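Local coordinates for putative iron-regulated protein A (PDB 4ECG) that is of unknown function but belongs to the imelysin-like M75 family, binds calcium ions and may be a metalloendopeptidase, at residues Gly272-Val276 / Glu277-Ser281; Ser281-Ser284 / Leu285-Tyr288. All coordinates share one frame; numbering follows the deposited sequence.

Contact 1 (Gly272-Val276 / Glu277-Ser281)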
ATOM      1  N   GLY A 272      12.935  17.159  -4.398  1.00 53.21           N
ATOM      2  CA  GLY A 272      12.752  15.844  -4.948  1.00 53.09           C
ATOM      3  C   GLY A 272      13.005  14.770  -3.904  1.00 47.76           C
ATOM      4  O   GLY A 272      12.156  13.892  -3.703  1.00 46.80           O
ATOM      5  N   VAL A 273      14.184  14.814  -3.276  1.00 48.64           N
ATOM      6  CA  VAL A 273      14.513  13.808  -2.262  1.00 50.20           C
ATOM      7  C   VAL A 273      13.410  13.817  -1.225  1.00 49.34           C
ATOM      8  O   VAL A 273      12.835  12.765  -0.960  1.00 52.56           O
ATOM      9  CB  VAL A 273      15.892  13.987  -1.595  1.00 51.12           C
ATOM     10  CG1 VAL A 273      16.049  13.025  -0.408  1.00 54.66           C
ATOM     11  CG2 VAL A 273      16.994  13.760  -2.596  1.00 48.17           C
ATOM     12  N   LEU A 274      13.066  15.001  -0.696  1.00 48.94           N
ATOM     13  CA  LEU A 274      12.073  15.101   0.383  1.00 50.06           C
ATOM     14  C   LEU A 274      10.708  14.550  -0.005  1.00 47.74           C
ATOM     15  O   LEU A 274      10.005  14.088   0.872  1.00 44.48           O
ATOM     16  CB  LEU A 274      11.927  16.537   0.977  1.00 52.22           C
ATOM     17  CG  LEU A 274      13.127  17.149   1.750  1.00 54.39           C
ATOM     18  CD1 LEU A 274      12.917  18.617   2.073  1.00 50.29           C
ATOM     19  CD2 LEU A 274      13.456  16.404   3.023  1.00 56.67           C
ATOM     20  N   ALA A 275      10.321  14.580  -1.288  1.00 48.83           N
ATOM     21  CA  ALA A 275       9.003  14.044  -1.680  1.00 47.73           C
ATOM     22  C   ALA A 275       8.999  12.518  -1.800  1.00 44.79           C
ATOM     23  O   ALA A 275       7.933  11.933  -1.935  1.00 46.37           O
ATOM     24  CB  ALA A 275       8.475  14.682  -2.966  1.00 45.48           C
ATOM     25  N   VAL A 276      10.158  11.865  -1.775  1.00 45.87           N
ATOM     26  CA  VAL A 276      10.206  10.374  -1.966  1.00 43.96           C
ATOM     27  C   VAL A 276       9.760   9.637  -0.718  1.00 43.61           C
ATOM     28  O   VAL A 276      10.454   9.637   0.277  1.00 43.19           O
ATOM     29  CB  VAL A 276      11.632   9.855  -2.349  1.00 45.75           C
ATOM     30  CG1 VAL A 276      11.684   8.300  -2.404  1.00 41.80           C
ATOM     31  CG2 VAL A 276      12.119  10.520  -3.631  1.00 43.57           C
ATOM     32  N   GLU A 277       8.589   9.022  -0.753  1.00 45.97           N
ATOM     33  CA  GLU A 277       8.135   8.208   0.353  1.00 44.74           C
ATOM     34  C   GLU A 277       9.089   7.013   0.639  1.00 44.31           C
ATOM     35  O   GLU A 277       9.377   6.250  -0.263  1.00 48.38           O
ATOM     36  CB  GLU A 277       6.722   7.694   0.034  1.00 49.15           C
ATOM     37  CG  GLU A 277       5.976   7.161   1.256  1.00 55.60           C
ATOM     38  CD  GLU A 277       4.476   6.885   1.025  1.00 64.68           C
ATOM     39  OE1 GLU A 277       3.901   7.396   0.028  1.00 60.51           O
ATOM     40  OE2 GLU A 277       3.876   6.150   1.870  1.00 60.36           O
ATOM     41  N   SER A 278       9.518   6.852   1.900  1.00 44.78           N
ATOM     42  CA  SER A 278      10.425   5.786   2.378  1.00 41.72           C
ATOM     43  C   SER A 278      11.871   6.031   1.942  1.00 45.36           C
ATOM     44  O   SER A 278      12.670   5.137   1.926  1.00 43.26           O
ATOM     45  CB  SER A 278      10.009   4.396   1.928  1.00 41.51           C
ATOM     46  OG  SER A 278       8.734   4.101   2.417  1.00 43.50           O
ATOM     47  N   TRP A 279      12.239   7.266   1.675  1.00 42.89           N
ATOM     48  CA  TRP A 279      13.633   7.565   1.570  1.00 44.71           C
ATOM     49  C   TRP A 279      14.434   7.422   2.832  1.00 44.71           C
ATOM     50  O   TRP A 279      15.653   7.232   2.766  1.00 50.11           O
ATOM     51  CB  TRP A 279      13.825   8.947   0.946  1.00 47.03           C
ATOM     52  CG  TRP A 279      13.800  10.142   1.854  1.00 47.50           C
ATOM     53  CD1 TRP A 279      12.722  10.962   2.138  1.00 47.35           C
ATOM     54  CD2 TRP A 279      14.936  10.757   2.546  1.00 46.84           C
ATOM     55  NE1 TRP A 279      13.084  11.982   2.976  1.00 46.46           N
ATOM     56  CE2 TRP A 279      14.404  11.948   3.220  1.00 46.79           C
ATOM     57  CE3 TRP A 279      16.269  10.451   2.673  1.00 48.36           C
ATOM     58  CZ2 TRP A 279      15.193  12.787   3.965  1.00 46.63           C
ATOM     59  CZ3 TRP A 279      17.066  11.303   3.429  1.00 54.17           C
ATOM     60  CH2 TRP A 279      16.525  12.440   4.079  1.00 54.39           C
ATOM     61  N   TYR A 280      13.822   7.509   3.998  1.00 43.75           N
ATOM     62  CA  TYR A 280      14.632   7.342   5.220  1.00 42.44           C
ATOM     63  C   TYR A 280      15.328   5.982   5.236  1.00 43.73           C
ATOM     64  O   TYR A 280      16.510   5.873   5.586  1.00 44.86           O
ATOM     65  CB  TYR A 280      13.791   7.527   6.507  1.00 41.31           C
ATOM     66  CG  TYR A 280      13.053   8.849   6.608  1.00 42.77           C
ATOM     67  CD1 TYR A 280      13.628  10.054   6.156  1.00 45.03           C
ATOM     68  CD2 TYR A 280      11.792   8.914   7.168  1.00 44.79           C
ATOM     69  CE1 TYR A 280      12.947  11.266   6.278  1.00 47.21           C
ATOM     70  CE2 TYR A 280      11.110  10.109   7.254  1.00 42.99           C
ATOM     71  CZ  TYR A 280      11.677  11.285   6.825  1.00 45.57           C
ATOM     72  OH  TYR A 280      10.951  12.489   6.917  1.00 49.87           O
ATOM     73  N   SER A 281      14.597   4.951   4.810  1.00 43.27           N
ATOM     74  CA  SER A 281      15.047   3.592   4.895  1.00 42.75           C
ATOM     75  C   SER A 281      15.411   3.010   3.535  1.00 43.89           C
ATOM     76  O   SER A 281      15.861   1.842   3.473  1.00 40.00           O
ATOM     77  CB  SER A 281      13.950   2.721   5.524  1.00 43.49           C
ATOM     78  OG  SER A 281      12.809   2.680   4.708  1.00 39.17           O
TER
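Trp279 folds back onto Val273, Leu274 and Val276 through a type II beta turn, Val276 to Trp279, that directly follows helix 271-275. It illustrates how one tight turn can lay a large side chain against the helix end it has just left. Glu277 is extended and Ser278 follows with positive phi (74°), the type II pattern. The closing bond runs from Trp279 N to Val276 O, 3.3 Å, with the donor above the carbonyl plane.

The indole can be traced outward. CB rests against Val276 CG1 at 4.0 Å. Beyond it, CG lies between the backbone N and the carbonyl carbon (chi1 86°), which turns the ring back toward Val273 and Val276. CD1 comes within 3.2 Å of Val276 O, which sits at the ring edge and in its plane, so the oxygen that closes the turn also meets the rim of the indole. Farther along, the indole is sandwiched. Val273 CG1 makes a CH-pi contact with the six-membered ring, 4.0 Å from its centroid and 15° off the normal, while Tyr280 CD1 lies 3.6 Å above the indole plane on the opposite face. Leu274 lies side by side with the indole, its CD2 4.1 Å from Trp279 CZ2. With an alanine here, Val273 CG1 and the Tyr280 ring would probably lose the flat surface that separates them, though the backbone turn bond need not be lost.

Glu277 carries an extended side chain to a calcium site; the nearest atom of Glu277 is about 3 Å from a bound calcium ion, and OE2 is hydrogen-bonded to His149 NE2.

Contact 2 (Ser281-Ser284 / Leu285-Tyr288)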
ATOM      1  N   SER A 281      14.597   4.951   4.810  1.00 43.27           N
ATOM      2  CA  SER A 281      15.047   3.592   4.895  1.00 42.75           C
ATOM      3  C   SER A 281      15.411   3.010   3.535  1.00 43.89           C
ATOM      4  O   SER A 281      15.861   1.842   3.473  1.00 40.00           O
ATOM      5  CB  SER A 281      13.950   2.721   5.524  1.00 43.49           C
ATOM      6  OG  SER A 281      12.809   2.680   4.708  1.00 39.17           O
ATOM      7  N   TRP A 282      15.228   3.787   2.473  1.00 40.43           N
ATOM      8  CA  TRP A 282      15.413   3.280   1.086  1.00 43.00           C
ATOM      9  C   TRP A 282      14.495   2.100   0.822  1.00 43.23           C
ATOM     10  O   TRP A 282      14.943   1.046   0.428  1.00 44.94           O
ATOM     11  CB  TRP A 282      16.872   2.854   0.815  1.00 39.81           C
ATOM     12  CG  TRP A 282      17.927   3.944   0.894  1.00 45.45           C
ATOM     13  CD1 TRP A 282      17.784   5.241   1.377  1.00 46.39           C
ATOM     14  CD2 TRP A 282      19.362   3.853   0.508  1.00 43.64           C
ATOM     15  NE1 TRP A 282      18.970   5.920   1.308  1.00 48.60           N
ATOM     16  CE2 TRP A 282      19.942   5.159   0.792  1.00 47.44           C
ATOM     17  CE3 TRP A 282      20.178   2.850   0.004  1.00 46.44           C
ATOM     18  CZ2 TRP A 282      21.283   5.440   0.556  1.00 51.35           C
ATOM     19  CZ3 TRP A 282      21.534   3.124  -0.225  1.00 46.21           C
ATOM     20  CH2 TRP A 282      22.077   4.387   0.045  1.00 50.05           C
ATOM     21  N   ASN A 283      13.201   2.247   1.086  1.00 43.38           N
ATOM     22  CA  ASN A 283      12.265   1.168   0.873  1.00 44.90           C
ATOM     23  C   ASN A 283      11.344   1.524  -0.266  1.00 43.07           C
ATOM     24  O   ASN A 283      10.365   0.847  -0.479  1.00 42.39           O
ATOM     25  CB  ASN A 283      11.462   0.854   2.162  1.00 45.09           C
ATOM     26  CG  ASN A 283      11.189  -0.651   2.379  1.00 44.41           C
ATOM     27  OD1 ASN A 283      12.086  -1.450   2.743  1.00 43.89           O
ATOM     28  ND2 ASN A 283       9.918  -1.018   2.265  1.00 43.26           N
ATOM     29  N   SER A 284      11.670   2.544  -1.031  1.00 41.69           N
ATOM     30  CA  SER A 284      10.669   3.115  -1.932  1.00 43.97           C
ATOM     31  C   SER A 284      10.330   2.172  -3.080  1.00 46.63           C
ATOM     32  O   SER A 284       9.138   1.851  -3.320  1.00 44.24           O
ATOM     33  CB  SER A 284      11.144   4.454  -2.454  1.00 42.01           C
ATOM     34  OG  SER A 284      11.798   5.150  -1.395  1.00 43.83           O
ATOM     35  N   LEU A 285      11.368   1.722  -3.773  1.00 43.25           N
ATOM     36  CA  LEU A 285      11.187   0.774  -4.887  1.00 44.49           C
ATOM     37  C   LEU A 285      10.561  -0.538  -4.446  1.00 41.46           C
ATOM     38  O   LEU A 285       9.740  -1.066  -5.167  1.00 41.25           O
ATOM     39  CB  LEU A 285      12.495   0.519  -5.651  1.00 43.56           C
ATOM     40  CG  LEU A 285      13.058   1.769  -6.363  1.00 46.15           C
ATOM     41  CD1 LEU A 285      14.444   1.495  -6.927  1.00 47.04           C
ATOM     42  CD2 LEU A 285      12.081   2.302  -7.419  1.00 41.17           C
ATOM     43  N   ASP A 286      10.913  -1.071  -3.286  1.00 41.88           N
ATOM     44  CA  ASP A 286      10.196  -2.272  -2.776  1.00 47.22           C
ATOM     45  C   ASP A 286       8.700  -1.935  -2.566  1.00 45.71           C
ATOM     46  O   ASP A 286       7.808  -2.715  -2.942  1.00 43.23           O
ATOM     47  CB  ASP A 286      10.772  -2.804  -1.433  1.00 56.46           C
ATOM     48  CG  ASP A 286      12.056  -3.592  -1.594  1.00 61.26           C
ATOM     49  OD1 ASP A 286      12.144  -4.443  -2.498  1.00 72.93           O
ATOM     50  OD2 ASP A 286      12.970  -3.368  -0.770  1.00 76.63           O
ATOM     51  N   ASP A 287       8.414  -0.764  -1.999  1.00 39.94           N
ATOM     52  CA  ASP A 287       7.013  -0.354  -1.820  1.00 41.34           C
ATOM     53  C   ASP A 287       6.291  -0.355  -3.154  1.00 42.27           C
ATOM     54  O   ASP A 287       5.239  -0.976  -3.297  1.00 41.13           O
ATOM     55  CB  ASP A 287       6.898   1.028  -1.206  1.00 42.60           C
ATOM     56  CG  ASP A 287       7.384   1.105   0.278  1.00 45.02           C
ATOM     57  OD1 ASP A 287       7.650   0.060   0.925  1.00 49.99           O
ATOM     58  OD2 ASP A 287       7.489   2.247   0.773  1.00 45.68           O
ATOM     59  N   TYR A 288       6.873   0.307  -4.153  1.00 41.84           N
ATOM     60  CA  TYR A 288       6.148   0.490  -5.401  1.00 42.27           C
ATOM     61  C   TYR A 288       5.892  -0.833  -6.109  1.00 44.17           C
ATOM     62  O   TYR A 288       4.787  -1.075  -6.589  1.00 47.90           O
ATOM     63  CB  TYR A 288       6.826   1.468  -6.346  1.00 43.62           C
ATOM     64  CG  TYR A 288       7.301   2.804  -5.765  1.00 41.15           C
ATOM     65  CD1 TYR A 288       6.657   3.423  -4.724  1.00 39.75           C
ATOM     66  CD2 TYR A 288       8.392   3.436  -6.310  1.00 43.96           C
ATOM     67  CE1 TYR A 288       7.098   4.641  -4.209  1.00 40.49           C
ATOM     68  CE2 TYR A 288       8.833   4.657  -5.818  1.00 48.61           C
ATOM     69  CZ  TYR A 288       8.197   5.236  -4.747  1.00 45.72           C
ATOM     70  OH  TYR A 288       8.705   6.400  -4.242  1.00 45.21           O
TER
HETATM   71  O   HOH W   1      13.527  -0.287  -1.867  1.00 41.26           O
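The first turn of helix 284-300 starts at Asn283, the N-cap residue, whose link to Asp287 shows that an N-cap side chain need not cap. Its amide bonds no backbone N-H of the helix. Instead, ND2 reaches Asp287 OD1 at 2.8 Å, four residues on, beside the regular backbone bond from Asp287 N to Asn283 O (3.0 Å). Asp287 OD1 lies near the amide plane of Asn283, while the carboxylate plane is turned 63° from that of the amide; OD1 is met from above, 36° out of its own carboxylate plane. Asp287 CG stands beside its own backbone N (chi1 -68°), which holds the carboxylate back over the start of the helix. The group is gripped from several sides, for OD1 also forms a salt bridge with Arg85 and OD2 a hydrogen bond with Ser278.

The carbonyl O of Ser284 accepts Tyr288 N at 2.9 Å, almost in line with the C=O bond; the same atom lies 3.1 Å above the plane of the Tyr288 ring, over its centre. The phenol end of that ring comes back to Ser284, with OH 3.6 Å from CB.

A water finishes the helix start: it accepts from Asp286 N at 3.1 Å, donates to Trp282 O at 3.0 Å and gives a weak bond to Asp286 OD2.

Side chains of this turn reach two other helices: Asn283 and Asp287 face helix 71-89, touching Trp81, Arg85 and Glu89, whereas Tyr288 packs on Val246, Lys250 and Ile251 of helix 239-259.

In the fold
Followed from the N terminus, the chain leaves short helix 271-275, closes a tight turn in contact 1, and runs through Ser281 into the start of helix 284-300 in contact 2. The two are consecutive, neither nested nor crossed, with centres about 9 Å apart, and Ser281 belongs to both. They are also joined across the loop: Glu277 O of the turn probably accepts a hydrogen bond from Ser284 OG, and a second such link ties the turn to the helix start. Together they connect two successive helices and bring the loop between them against helices 71-89 and 147-155, beside a calcium site.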